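Local coordinates for protein diaminobutyrate-pyruvate transaminase and L-2,4-diaminobutyrate decarboxylase (Vibrio parahaemolyticus, PDB 2QMA) that probably catalyses pyridoxal-phosphate-dependent transamination and carbon-carbon bond cleavage as a two-enzyme polypeptide, this chain being its C-terminal decarboxylase domain, at residues S36-T41 / L80-D85; R315-V321 / G334-N339. One frame throughout, in Å; residues are numbered along the deposited sequence.

How the contacts relate
Two ways of joining separate segments appear here in one chain: side chains link the two helices of contact 1, whereas backbone hydrogen bonds knit the strands of contact 2. The contacts follow one another along the chain, and they do not touch, with centres 40 Å apart and nearest atoms about 23 Å apart. Contact 1 lies at the periphery, where the second subunit packs against it, away from the cofactor site. Contact 2 is buried in the central sheet and frames the loop bearing Lys325, the predicted pyridoxal phosphate attachment residue, which carries no cofactor here. The side chain of Val321 lies about 8 Å from that of Lys325.

Contact 1: residues S36-T41 / L80-D85; sequences SVMSHT and LKSVID
His40 reaches from helix 32-51 to the first turns of helix 80-92, where three residues meet different parts of its imidazole. With CG anti to the backbone N (chi1 -168°), the ring points between two nearly parallel helices, 10.1 Å apart at the closest approach of their segment axes. Lys81 lies over one face, its CG 3.8 Å from the His40 ring centroid in a CH-pi contact offset toward the rim. Ile84 CG2 and Asp85 occupy the edge. There His40 NE2 donates to Asp85 OD1 at 2.8 Å; the acceptor lies close to the ring plane, but the carboxylate is turned 39° from it and is approached from above its own plane. Beyond the ring, the extended Lys81 chain takes NZ to Ser36 OG, a hydrogen bond modelled so short that its exact length is doubtful.

Beside this polar part, Val37 CG1 packs against Leu80 CD2 and Ile84 CD1, each 3.7 Å away. Thr41 OG1 bonds back to Val37 O, which also accepts from Thr41 N. Met121, Met113 and Met382 of the second subunit pack on Thr41, Leu80 and Ile84, bringing the helix pair into the dimer interface. Chemically, Asp85 would tend to favour a protonated His40, while Lys81 NZ, 4.9 Å from His40 ND1, would probably oppose the second proton.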
# COMPACT_ATOMS: atom_id res chain seq x y z
N SER A 36 -24.16 6.49 -12.54
CA SER A 36 -24.64 5.45 -13.45
C SER A 36 -23.67 4.28 -13.55
O SER A 36 -24.09 3.11 -13.57
CB SER A 36 -24.90 6.06 -14.83
OG SER A 36 -25.40 5.09 -15.72
N VAL A 37 -22.36 4.58 -13.61
CA VAL A 37 -21.32 3.54 -13.71
C VAL A 37 -21.19 2.69 -12.42
O VAL A 37 -21.15 1.46 -12.45
CB VAL A 37 -19.94 4.16 -14.13
CG1 VAL A 37 -18.78 3.17 -13.95
CG2 VAL A 37 -20.00 4.71 -15.57
N MSE A 38 -21.17 3.38 -11.29
CA MSE A 38 -21.08 2.78 -9.98
C MSE A 38 -22.32 1.95 -9.69
O MSE A 38 -22.20 0.85 -9.19
CB MSE A 38 -20.90 3.87 -8.93
CG MSE A 38 -19.58 4.63 -9.04
SE MSE A 38 -18.00 3.57 -9.50
CE MSE A 38 -17.24 4.79 -10.85
N SER A 39 -23.51 2.48 -10.01
CA SER A 39 -24.73 1.69 -9.87
C SER A 39 -24.68 0.41 -10.74
O SER A 39 -25.07 -0.66 -10.28
CB SER A 39 -25.98 2.54 -10.16
OG SER A 39 -26.27 3.40 -9.05
N HIS A 40 -24.20 0.53 -11.98
CA HIS A 40 -23.93 -0.62 -12.86
C HIS A 40 -23.02 -1.65 -12.18
O HIS A 40 -23.29 -2.84 -12.17
CB HIS A 40 -23.29 -0.18 -14.19
CG HIS A 40 -23.26 -1.27 -15.22
ND1 HIS A 40 -24.31 -1.51 -16.08
CD2 HIS A 40 -22.33 -2.22 -15.49
CE1 HIS A 40 -24.02 -2.55 -16.85
NE2 HIS A 40 -22.82 -3.00 -16.51
N THR A 41 -21.92 -1.15 -11.61
CA THR A 41 -20.90 -2.01 -11.01
C THR A 41 -21.48 -2.69 -9.77
O THR A 41 -21.25 -3.88 -9.56
CB THR A 41 -19.63 -1.18 -10.61
OG1 THR A 41 -19.20 -0.41 -11.74
CG2 THR A 41 -18.49 -2.09 -10.19
N LEU A 80 -17.38 1.60 -20.88
CA LEU A 80 -16.96 1.19 -19.52
C LEU A 80 -17.90 0.13 -18.96
O LEU A 80 -17.46 -0.85 -18.36
CB LEU A 80 -16.85 2.39 -18.58
CG LEU A 80 -16.44 2.13 -17.12
CD1 LEU A 80 -15.30 1.12 -17.04
CD2 LEU A 80 -16.03 3.42 -16.46
N LYS A 81 -19.20 0.31 -19.15
CA LYS A 81 -20.15 -0.66 -18.62
C LYS A 81 -19.93 -2.07 -19.18
O LYS A 81 -20.09 -3.05 -18.45
CB LYS A 81 -21.60 -0.18 -18.80
CG LYS A 81 -22.02 0.92 -17.83
CD LYS A 81 -23.36 1.57 -18.21
CE LYS A 81 -23.59 2.81 -17.34
NZ LYS A 81 -25.03 3.18 -17.31
N SER A 82 -19.56 -2.19 -20.46
CA SER A 82 -19.30 -3.53 -21.03
C SER A 82 -18.01 -4.15 -20.45
O SER A 82 -17.95 -5.35 -20.21
CB SER A 82 -19.37 -3.58 -22.57
OG SER A 82 -18.28 -2.94 -23.21
N VAL A 83 -17.01 -3.31 -20.20
CA VAL A 83 -15.76 -3.75 -19.60
C VAL A 83 -16.03 -4.26 -18.18
O VAL A 83 -15.47 -5.29 -17.75
CB VAL A 83 -14.71 -2.63 -19.55
CG1 VAL A 83 -13.45 -3.11 -18.81
CG2 VAL A 83 -14.35 -2.12 -21.00
N ILE A 84 -16.89 -3.53 -17.46
CA ILE A 84 -17.35 -3.94 -16.14
C ILE A 84 -18.04 -5.31 -16.24
O ILE A 84 -17.83 -6.16 -15.39
CB ILE A 84 -18.32 -2.90 -15.50
CG1 ILE A 84 -17.52 -1.68 -15.02
CG2 ILE A 84 -19.08 -3.50 -14.33
CD1 ILE A 84 -18.39 -0.43 -14.84
N ASP A 85 -18.86 -5.51 -17.27
CA ASP A 85 -19.60 -6.78 -17.46
C ASP A 85 -18.61 -7.91 -17.67
O ASP A 85 -18.74 -8.97 -17.08
CB ASP A 85 -20.48 -6.73 -18.72
CG ASP A 85 -21.74 -5.92 -18.54
OD1 ASP A 85 -22.14 -5.59 -17.39
OD2 ASP A 85 -22.35 -5.63 -19.60

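Contact 2: residues R315-V321 / G334-N339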
# COMPACT_ATOMS: atom_id res chain seq x y z
N ARG A 315 3.25 -1.82 27.07
CA ARG A 315 4.63 -1.42 27.35
C ARG A 315 5.56 -1.50 26.12
O ARG A 315 6.73 -1.09 26.21
CB ARG A 315 5.20 -2.33 28.44
CG ARG A 315 4.29 -2.43 29.73
CD ARG A 315 4.73 -3.58 30.63
NE ARG A 315 6.12 -3.43 30.99
CZ ARG A 315 6.89 -4.40 31.48
NH1 ARG A 315 8.14 -4.12 31.78
NH2 ARG A 315 6.42 -5.65 31.64
N ALA A 316 5.03 -1.97 24.97
CA ALA A 316 5.82 -2.16 23.73
C ALA A 316 6.45 -0.86 23.29
O ALA A 316 5.85 0.23 23.41
CB ALA A 316 4.93 -2.68 22.62
N HIS A 317 7.64 -0.95 22.71
CA HIS A 317 8.17 0.21 22.00
C HIS A 317 7.39 0.46 20.72
O HIS A 317 7.19 1.62 20.34
CB HIS A 317 9.64 0.06 21.63
CG HIS A 317 10.58 0.10 22.80
ND1 HIS A 317 10.63 -0.90 23.75
CD2 HIS A 317 11.51 1.02 23.17
CE1 HIS A 317 11.56 -0.60 24.65
NE2 HIS A 317 12.11 0.56 24.32
N SER A 318 7.01 -0.64 20.03
CA SER A 318 6.21 -0.51 18.82
C SER A 318 5.24 -1.67 18.71
O SER A 318 5.53 -2.76 19.24
CB SER A 318 7.12 -0.45 17.58
OG SER A 318 7.99 -1.59 17.48
N ILE A 319 4.11 -1.43 18.04
CA ILE A 319 3.07 -2.44 17.86
C ILE A 319 2.54 -2.35 16.44
O ILE A 319 2.13 -1.27 15.98
CB ILE A 319 1.88 -2.20 18.77
CG1 ILE A 319 2.30 -2.19 20.28
CG2 ILE A 319 0.76 -3.23 18.50
CD1 ILE A 319 1.26 -1.55 21.15
N SER A 320 2.56 -3.49 15.75
CA SER A 320 1.83 -3.54 14.49
C SER A 320 0.43 -4.16 14.63
O SER A 320 0.20 -5.12 15.37
CB SER A 320 2.64 -4.07 13.35
OG SER A 320 3.08 -5.36 13.53
N VAL A 321 -0.52 -3.51 13.98
CA VAL A 321 -1.95 -3.82 14.05
C VAL A 321 -2.41 -3.97 12.59
O VAL A 321 -2.17 -3.08 11.77
CB VAL A 321 -2.77 -2.66 14.72
CG1 VAL A 321 -4.24 -3.07 14.85
CG2 VAL A 321 -2.20 -2.23 16.07
N GLY A 334 -3.52 -1.17 7.82
CA GLY A 334 -2.71 -1.55 8.99
C GLY A 334 -2.13 -0.30 9.62
O GLY A 334 -2.20 0.77 9.04
N ALA A 335 -1.54 -0.41 10.80
CA ALA A 335 -0.85 0.78 11.39
C ALA A 335 0.30 0.28 12.22
O ALA A 335 0.33 -0.87 12.62
CB ALA A 335 -1.77 1.56 12.28
N LEU A 336 1.21 1.19 12.50
CA LEU A 336 2.26 0.96 13.44
C LEU A 336 2.12 1.98 14.53
O LEU A 336 2.16 3.19 14.26
CB LEU A 336 3.59 1.14 12.76
CG LEU A 336 4.75 0.85 13.77
CD1 LEU A 336 4.97 -0.69 13.90
CD2 LEU A 336 5.97 1.61 13.36
N LEU A 337 2.01 1.50 15.77
CA LEU A 337 1.93 2.41 16.92
C LEU A 337 3.26 2.40 17.65
O LEU A 337 3.98 1.37 17.69
CB LEU A 337 0.83 1.97 17.90
CG LEU A 337 -0.55 1.68 17.25
CD1 LEU A 337 -1.49 1.20 18.35
CD2 LEU A 337 -1.12 2.94 16.54
N VAL A 338 3.60 3.55 18.20
CA VAL A 338 4.78 3.66 19.03
C VAL A 338 4.44 4.31 20.38
O VAL A 338 3.59 5.21 20.45
CB VAL A 338 6.01 4.42 18.34
CG1 VAL A 338 6.49 3.66 17.03
CG2 VAL A 338 5.74 5.90 18.14
N ASN A 339 5.10 3.84 21.43
CA ASN A 339 4.88 4.38 22.74
C ASN A 339 5.48 5.77 22.92
O ASN A 339 4.99 6.58 23.72
CB ASN A 339 5.38 3.42 23.84
CG ASN A 339 4.25 2.96 24.77
OD1 ASN A 339 3.38 3.76 25.16
ND2 ASN A 339 4.26 1.66 25.15
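Ile319 and Leu337 face each other as a hydrogen-bonded pair in an antiparallel beta hairpin, part of the seven-stranded central sheet that marks the large domain of fold-type I pyridoxal phosphate enzymes. Strand 334-338 runs against both its neighbours, the familiar reversed strand of this fold. Reciprocal backbone bonds hold the pair: Ile319 N to Leu337 O and Leu337 N to Ile319 O are both 2.8 Å. Val321 and Ala335 repeat the pattern further along.

These four residues put their side chains on one face of the sheet. Leu337 CG stands beside its own backbone N (chi1 -49°), and from there the side chain crosses obliquely to Val321, its CD1 approaching Val321 CG2 at 4.2 Å on the diagonal; Tyr153 packs against the same leucine. On the other face lie Ser318, Ser320, Leu336 and Val338, with helix 167-187 packing on the last three. Leu336 takes the alternative course, CG anti to the backbone N (chi1 -178°), which brings CD1 back over the partner strand, 3.6 Å from Ile319 O and 4.1 Å from Ser320 CB. The serine hydroxyls look elsewhere: Ser320 OG bonds to Asn171 of that helix, and Ser318 OG to His292 and Trp290.

Where the strands end, both the backbone and the side chain of Asn339 carry the bonding on. Asn339 OD1 is taken by Ser156 N, while ND2 serves Glu314 O as well as Ala316 O, and these bonds fix the rotation of the amide. The Asn339 N to His317 O bond is longer, 3.2 Å, with its donor above the carbonyl plane. Close by, the bond from Asn339 ND2 to Ala316 O measures 2.8 Å, its donor tilted 24° from the plane of that carbonyl.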